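Local coordinates for major allergen API G 1 (PDB 2BK0), which is a pathogenesis-related celery allergen of the Bet v 1 family, linked to plant defence, and may, like relatives, bind abscisic acid, at residues T68-G73 with D82-D87; A78-Y83 with H101-P106. All coordinates share one frame; numbering follows the deposited sequence.

Interaction 1: residues T68-G73 with D82-D87; sequences TLRIDG and DYSVID
S84 and D72 meet because both side chains lean back beside their own backbone nitrogens (chi1 -59° and -62°), which brings S84 OG to D72 OD2 at 2.8 Å. The hydroxyl donates to the syn lone pair of that oxygen, while D72 OD1 takes a weak, long hydrogen bond, part of a salt bridge, from R70 NE, so the serine is the firmer of the two partners. A bend at chi3 turns the R70 guanidinium over I86, whose CG2 lies under one face, offset toward the rim, 3.5 Å from NH1. On the face that carries L69, Y83 and V85, L69 CD2 packs against V85 CG2 at 3.7 Å and meets the Y83 ring at its edge, L69 and Y83 lying alongside each other. Between the strands, R70 and S84 exchange two backbone bonds, the one from R70 N to S84 O being nearly straight (170°). Further on, D82 O is gripped twice, by D72 N at 2.8 Å and G73 N at 3.2 Å, both from the same face of its carbonyl plane; D82 N returns a bond to G73 O. Two residues facing one make this a classic beta bulge, set in a hairpin of the curved antiparallel Bet v 1 sheet.

Interaction 2: residues A78-Y83 with H101-P106; sequences ALTFDY and HVVLVP
The Y83 ring receives V102 CG1 at its edge, in the ring plane, 4.0 Å from CE2, while the same methyl comes obliquely to the F81 ring, 3.6 Å from CD2. One methyl of V102 thus touches two neighbouring aromatic rings, which also meet each other with planes at about 25°, in an antiparallel beta hairpin, strands 80-87 and 95-106 of the Bet v 1 sheet. With CG anti to the backbone nitrogen, the far part of the F81 side chain extends to I71 and V74 of strand 66-75 and to V24 of helix 16-25. Backbone bonds pair F81 with V102 in both directions, and the one from V102 N to F81 O is 2.8 Å long and almost straight. T80 and V103 form the adjacent non-hydrogen-bonded pair. Near the start of strand 80-87, L79 and T80 both face N75 in a G1 beta bulge, and L79 O still accepts a bond from L104 N at 3.0 Å. The two leucine side chains cross at about a right angle, with L79 CB against L104 CB at 3.8 Å; L79 also touches A16 and F20, and L104 touches I19, all on helix 16-25. On the sheet face that carries T80 and V103, D82 and H101 form another non-hydrogen-bonded pair. The imidazole's stronger polar partner is E99, whose OE1 is hydrogen-bonded to NE2. Carboxylate and imidazole planes stand 71° apart, and H101 ND1 makes a strongly bent, weak hydrogen bond to D82 OD1 (2.7 Å, 120° at the hydrogen).

Helix 16-25 comes first in the chain and is later met by the L79, F81 and L104 side chains of interaction 2, which tie it to the sheet. The chain then passes along strand 66-75, turns, and comes back as strand 80-87; interaction 1 closes this first loop, with eight residues between its segments. It turns again into strand 95-106, and interaction 2 closes the second loop, of 17 residues. The two loops overlap, since A78-Y83 begins before D82-D87 and shares D82 and Y83 with it. Strand 80-87 is therefore the common middle strand of a three-strand meander, flanked by one neighbour in each contact. The contacts, about 14 Å apart between centres, also touch directly where F81 CD1 packs 3.4 Å from G73 O.

Interaction 1: residues T68-G73 with D82-D87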
loop_
_atom_site.group_PDB
_atom_site.type_symbol
_atom_site.label_atom_id
_atom_site.label_comp_id
_atom_site.label_asym_id
_atom_site.label_seq_id
_atom_site.Cartn_x
_atom_site.Cartn_y
_atom_site.Cartn_z
ATOM N N THR A 68 4.030 2.323 10.266
ATOM C CA THR A 68 3.610 3.715 10.144
ATOM C C THR A 68 3.860 4.211 8.729
ATOM O O THR A 68 4.950 4.027 8.187
ATOM C CB THR A 68 4.353 4.613 11.136
ATOM O OG1 THR A 68 4.101 4.155 12.475
ATOM C CG2 THR A 68 3.903 6.077 10.999
ATOM N N LEU A 69 2.843 4.851 8.151
ATOM C CA LEU A 69 2.911 5.371 6.796
ATOM C C LEU A 69 2.894 6.889 6.791
ATOM O O LEU A 69 2.134 7.522 7.540
ATOM C CB LEU A 69 1.725 4.875 5.974
ATOM C CG LEU A 69 1.509 3.365 5.887
ATOM C CD1 LEU A 69 0.276 3.076 5.045
ATOM C CD2 LEU A 69 2.722 2.676 5.287
ATOM N N ARG A 70 3.743 7.458 5.939
ATOM C CA ARG A 70 3.712 8.869 5.609
ATOM C C ARG A 70 3.192 8.960 4.177
ATOM O O ARG A 70 3.592 8.170 3.319
ATOM C CB ARG A 70 5.119 9.455 5.700
ATOM C CG ARG A 70 5.184 10.959 5.968
ATOM C CD ARG A 70 6.637 11.415 6.071
ATOM N NE ARG A 70 7.437 10.847 4.982
ATOM C CZ ARG A 70 8.733 10.539 5.048
ATOM N NH1 ARG A 70 9.441 10.737 6.164
ATOM N NH2 ARG A 70 9.326 10.015 3.981
ATOM N N ILE A 71 2.292 9.905 3.924
ATOM C CA ILE A 71 1.853 10.192 2.564
ATOM C C ILE A 71 2.757 11.288 2.022
ATOM O O ILE A 71 2.892 12.350 2.641
ATOM C CB ILE A 71 0.372 10.603 2.526
ATOM C CG1 ILE A 71 -0.491 9.397 2.927
ATOM C CG2 ILE A 71 -0.022 11.106 1.124
ATOM C CD1 ILE A 71 -1.932 9.723 3.225
ATOM N N ASP A 72 3.386 11.002 0.879
ATOM C CA ASP A 72 4.374 11.894 0.254
ATOM C C ASP A 72 3.716 12.755 -0.823
ATOM O O ASP A 72 4.042 13.940 -0.976
ATOM C CB ASP A 72 5.525 11.080 -0.362
ATOM C CG ASP A 72 6.307 10.254 0.675
ATOM O OD1 ASP A 72 6.798 10.822 1.676
ATOM O OD2 ASP A 72 6.451 9.026 0.472
ATOM N N GLY A 73 2.797 12.146 -1.573
ATOM C CA GLY A 73 2.068 12.853 -2.618
ATOM C C GLY A 73 0.797 12.157 -3.057
ATOM O O GLY A 73 0.688 10.931 -2.983
ATOM N N ASP A 82 2.032 8.434 -3.660
ATOM C CA ASP A 82 3.357 8.171 -3.112
ATOM C C ASP A 82 3.267 8.110 -1.596
ATOM O O ASP A 82 2.704 9.004 -0.963
ATOM C CB ASP A 82 4.319 9.269 -3.556
ATOM C CG ASP A 82 4.361 9.417 -5.066
ATOM O OD1 ASP A 82 4.968 8.543 -5.724
ATOM O OD2 ASP A 82 3.771 10.392 -5.596
ATOM N N TYR A 83 3.794 7.032 -1.025
ATOM C CA TYR A 83 3.836 6.873 0.427
ATOM C C TYR A 83 5.046 6.054 0.878
ATOM O O TYR A 83 5.486 5.135 0.177
ATOM C CB TYR A 83 2.539 6.241 0.950
ATOM C CG TYR A 83 2.341 4.792 0.577
ATOM C CD1 TYR A 83 2.652 3.771 1.475
ATOM C CD2 TYR A 83 1.832 4.443 -0.670
ATOM C CE1 TYR A 83 2.467 2.436 1.135
ATOM C CE2 TYR A 83 1.642 3.114 -1.022
ATOM C CZ TYR A 83 1.960 2.115 -0.119
ATOM O OH TYR A 83 1.764 0.801 -0.477
ATOM N N SER A 84 5.573 6.409 2.051
ATOM C CA SER A 84 6.723 5.726 2.636
ATOM C C SER A 84 6.353 5.046 3.951
ATOM O O SER A 84 5.539 5.560 4.716
ATOM C CB SER A 84 7.867 6.719 2.905
ATOM O OG SER A 84 8.296 7.371 1.725
ATOM N N VAL A 85 6.962 3.893 4.213
ATOM C CA VAL A 85 6.954 3.307 5.556
ATOM C C VAL A 85 8.160 3.852 6.314
ATOM O O VAL A 85 9.301 3.639 5.915
ATOM C CB VAL A 85 7.033 1.772 5.535
ATOM C CG1 VAL A 85 6.808 1.207 6.944
ATOM C CG2 VAL A 85 6.013 1.198 4.542
ATOM N N ILE A 86 7.893 4.548 7.411
ATOM C CA ILE A 86 8.924 5.272 8.146
ATOM C C ILE A 86 9.187 4.706 9.549
ATOM O O ILE A 86 10.169 5.092 10.206
ATOM C CB ILE A 86 8.569 6.776 8.251
ATOM C CG1 ILE A 86 7.175 6.972 8.858
ATOM C CG2 ILE A 86 8.641 7.419 6.877
ATOM C CD1 ILE A 86 6.873 8.388 9.279
ATOM N N ASP A 87 8.330 3.793 10.008
ATOM C CA ASP A 87 8.394 3.319 11.390
ATOM C C ASP A 87 7.629 2.003 11.562
ATOM O O ASP A 87 6.870 1.600 10.679
ATOM C CB ASP A 87 7.829 4.407 12.322
ATOM C CG ASP A 87 8.345 4.310 13.739
ATOM O OD1 ASP A 87 9.500 3.883 13.941
ATOM O OD2 ASP A 87 7.584 4.681 14.653
#

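Interaction 2: residues A78-Y83 with H101-P106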
loop_
_atom_site.group_PDB
_atom_site.type_symbol
_atom_site.label_atom_id
_atom_site.label_comp_id
_atom_site.label_asym_id
_atom_site.label_seq_id
_atom_site.Cartn_x
_atom_site.Cartn_y
_atom_site.Cartn_z
ATOM N N ALA A 78 -3.389 12.748 -12.045
ATOM C CA ALA A 78 -2.427 11.830 -12.623
ATOM C C ALA A 78 -2.700 10.380 -12.224
ATOM O O ALA A 78 -2.181 9.460 -12.848
ATOM C CB ALA A 78 -1.028 12.247 -12.244
ATOM N N LEU A 79 -3.545 10.183 -11.217
ATOM C CA LEU A 79 -3.793 8.857 -10.651
ATOM C C LEU A 79 -2.500 8.277 -10.098
ATOM O O LEU A 79 -2.132 7.137 -10.375
ATOM C CB LEU A 79 -4.425 7.914 -11.685
ATOM C CG LEU A 79 -5.650 8.431 -12.434
ATOM C CD1 LEU A 79 -6.093 7.371 -13.406
ATOM C CD2 LEU A 79 -6.773 8.779 -11.482
ATOM N N THR A 80 -1.830 9.095 -9.302
ATOM C CA THR A 80 -0.518 8.798 -8.768
ATOM C C THR A 80 -0.568 8.969 -7.266
ATOM O O THR A 80 -1.242 9.861 -6.753
ATOM C CB THR A 80 0.520 9.746 -9.376
ATOM O OG1 THR A 80 1.010 9.167 -10.583
ATOM C CG2 THR A 80 1.700 10.005 -8.431
ATOM N N PHE A 81 0.163 8.122 -6.562
ATOM C CA PHE A 81 0.123 8.108 -5.112
ATOM C C PHE A 81 1.486 7.668 -4.598
ATOM O O PHE A 81 2.048 6.677 -5.067
ATOM C CB PHE A 81 -0.994 7.166 -4.658
ATOM C CG PHE A 81 -1.099 7.008 -3.185
ATOM C CD1 PHE A 81 -1.181 8.119 -2.357
ATOM C CD2 PHE A 81 -1.153 5.739 -2.620
ATOM C CE1 PHE A 81 -1.295 7.972 -0.978
ATOM C CE2 PHE A 81 -1.267 5.574 -1.236
ATOM C CZ PHE A 81 -1.335 6.692 -0.414
ATOM N N ASP A 82 2.032 8.434 -3.660
ATOM C CA ASP A 82 3.357 8.171 -3.112
ATOM C C ASP A 82 3.267 8.110 -1.596
ATOM O O ASP A 82 2.704 9.004 -0.963
ATOM C CB ASP A 82 4.319 9.269 -3.556
ATOM C CG ASP A 82 4.361 9.417 -5.066
ATOM O OD1 ASP A 82 4.968 8.543 -5.724
ATOM O OD2 ASP A 82 3.771 10.392 -5.596
ATOM N N TYR A 83 3.794 7.032 -1.025
ATOM C CA TYR A 83 3.836 6.873 0.427
ATOM C C TYR A 83 5.046 6.054 0.878
ATOM O O TYR A 83 5.486 5.135 0.177
ATOM C CB TYR A 83 2.539 6.241 0.950
ATOM C CG TYR A 83 2.341 4.792 0.577
ATOM C CD1 TYR A 83 2.652 3.771 1.475
ATOM C CD2 TYR A 83 1.832 4.443 -0.670
ATOM C CE1 TYR A 83 2.467 2.436 1.135
ATOM C CE2 TYR A 83 1.642 3.114 -1.022
ATOM C CZ TYR A 83 1.960 2.115 -0.119
ATOM O OH TYR A 83 1.764 0.801 -0.477
ATOM N N HIS A 101 5.716 3.987 -4.718
ATOM C CA HIS A 101 5.086 4.843 -5.706
ATOM C C HIS A 101 4.062 3.998 -6.450
ATOM O O HIS A 101 4.416 2.970 -7.016
ATOM C CB HIS A 101 6.123 5.366 -6.693
ATOM C CG HIS A 101 7.256 6.109 -6.057
ATOM N ND1 HIS A 101 7.378 7.481 -6.131
ATOM C CD2 HIS A 101 8.329 5.674 -5.354
ATOM C CE1 HIS A 101 8.474 7.858 -5.494
ATOM N NE2 HIS A 101 9.070 6.781 -5.016
ATOM N N VAL A 102 2.802 4.413 -6.444
ATOM C CA VAL A 102 1.768 3.683 -7.184
ATOM C C VAL A 102 1.259 4.519 -8.352
ATOM O O VAL A 102 1.127 5.742 -8.247
ATOM C CB VAL A 102 0.603 3.145 -6.266
ATOM C CG1 VAL A 102 0.725 3.655 -4.845
ATOM C CG2 VAL A 102 -0.790 3.440 -6.849
ATOM N N VAL A 103 0.997 3.839 -9.463
ATOM C CA VAL A 103 0.534 4.473 -10.686
ATOM C C VAL A 103 -0.632 3.681 -11.231
ATOM O O VAL A 103 -0.518 2.473 -11.427
ATOM C CB VAL A 103 1.643 4.468 -11.748
ATOM C CG1 VAL A 103 1.160 5.085 -13.052
ATOM C CG2 VAL A 103 2.878 5.205 -11.242
ATOM N N LEU A 104 -1.753 4.356 -11.465
ATOM C CA LEU A 104 -2.891 3.753 -12.167
ATOM C C LEU A 104 -2.853 4.176 -13.633
ATOM O O LEU A 104 -2.491 5.302 -13.961
ATOM C CB LEU A 104 -4.228 4.159 -11.531
ATOM C CG LEU A 104 -4.714 3.397 -10.287
ATOM C CD1 LEU A 104 -5.205 1.991 -10.657
ATOM C CD2 LEU A 104 -3.639 3.327 -9.205
ATOM N N VAL A 105 -3.219 3.252 -14.511
ATOM C CA VAL A 105 -3.248 3.489 -15.942
ATOM C C VAL A 105 -4.516 2.843 -16.470
ATOM O O VAL A 105 -4.795 1.693 -16.149
ATOM C CB VAL A 105 -2.005 2.860 -16.619
ATOM C CG1 VAL A 105 -2.159 2.785 -18.117
ATOM C CG2 VAL A 105 -0.750 3.657 -16.282
ATOM N N PRO A 106 -5.290 3.568 -17.293
ATOM C CA PRO A 106 -6.493 2.962 -17.870
ATOM C C PRO A 106 -6.179 1.945 -18.958
ATOM O O PRO A 106 -5.155 2.055 -19.621
ATOM C CB PRO A 106 -7.238 4.149 -18.485
ATOM C CG PRO A 106 -6.473 5.353 -18.134
ATOM C CD PRO A 106 -5.111 4.953 -17.748
#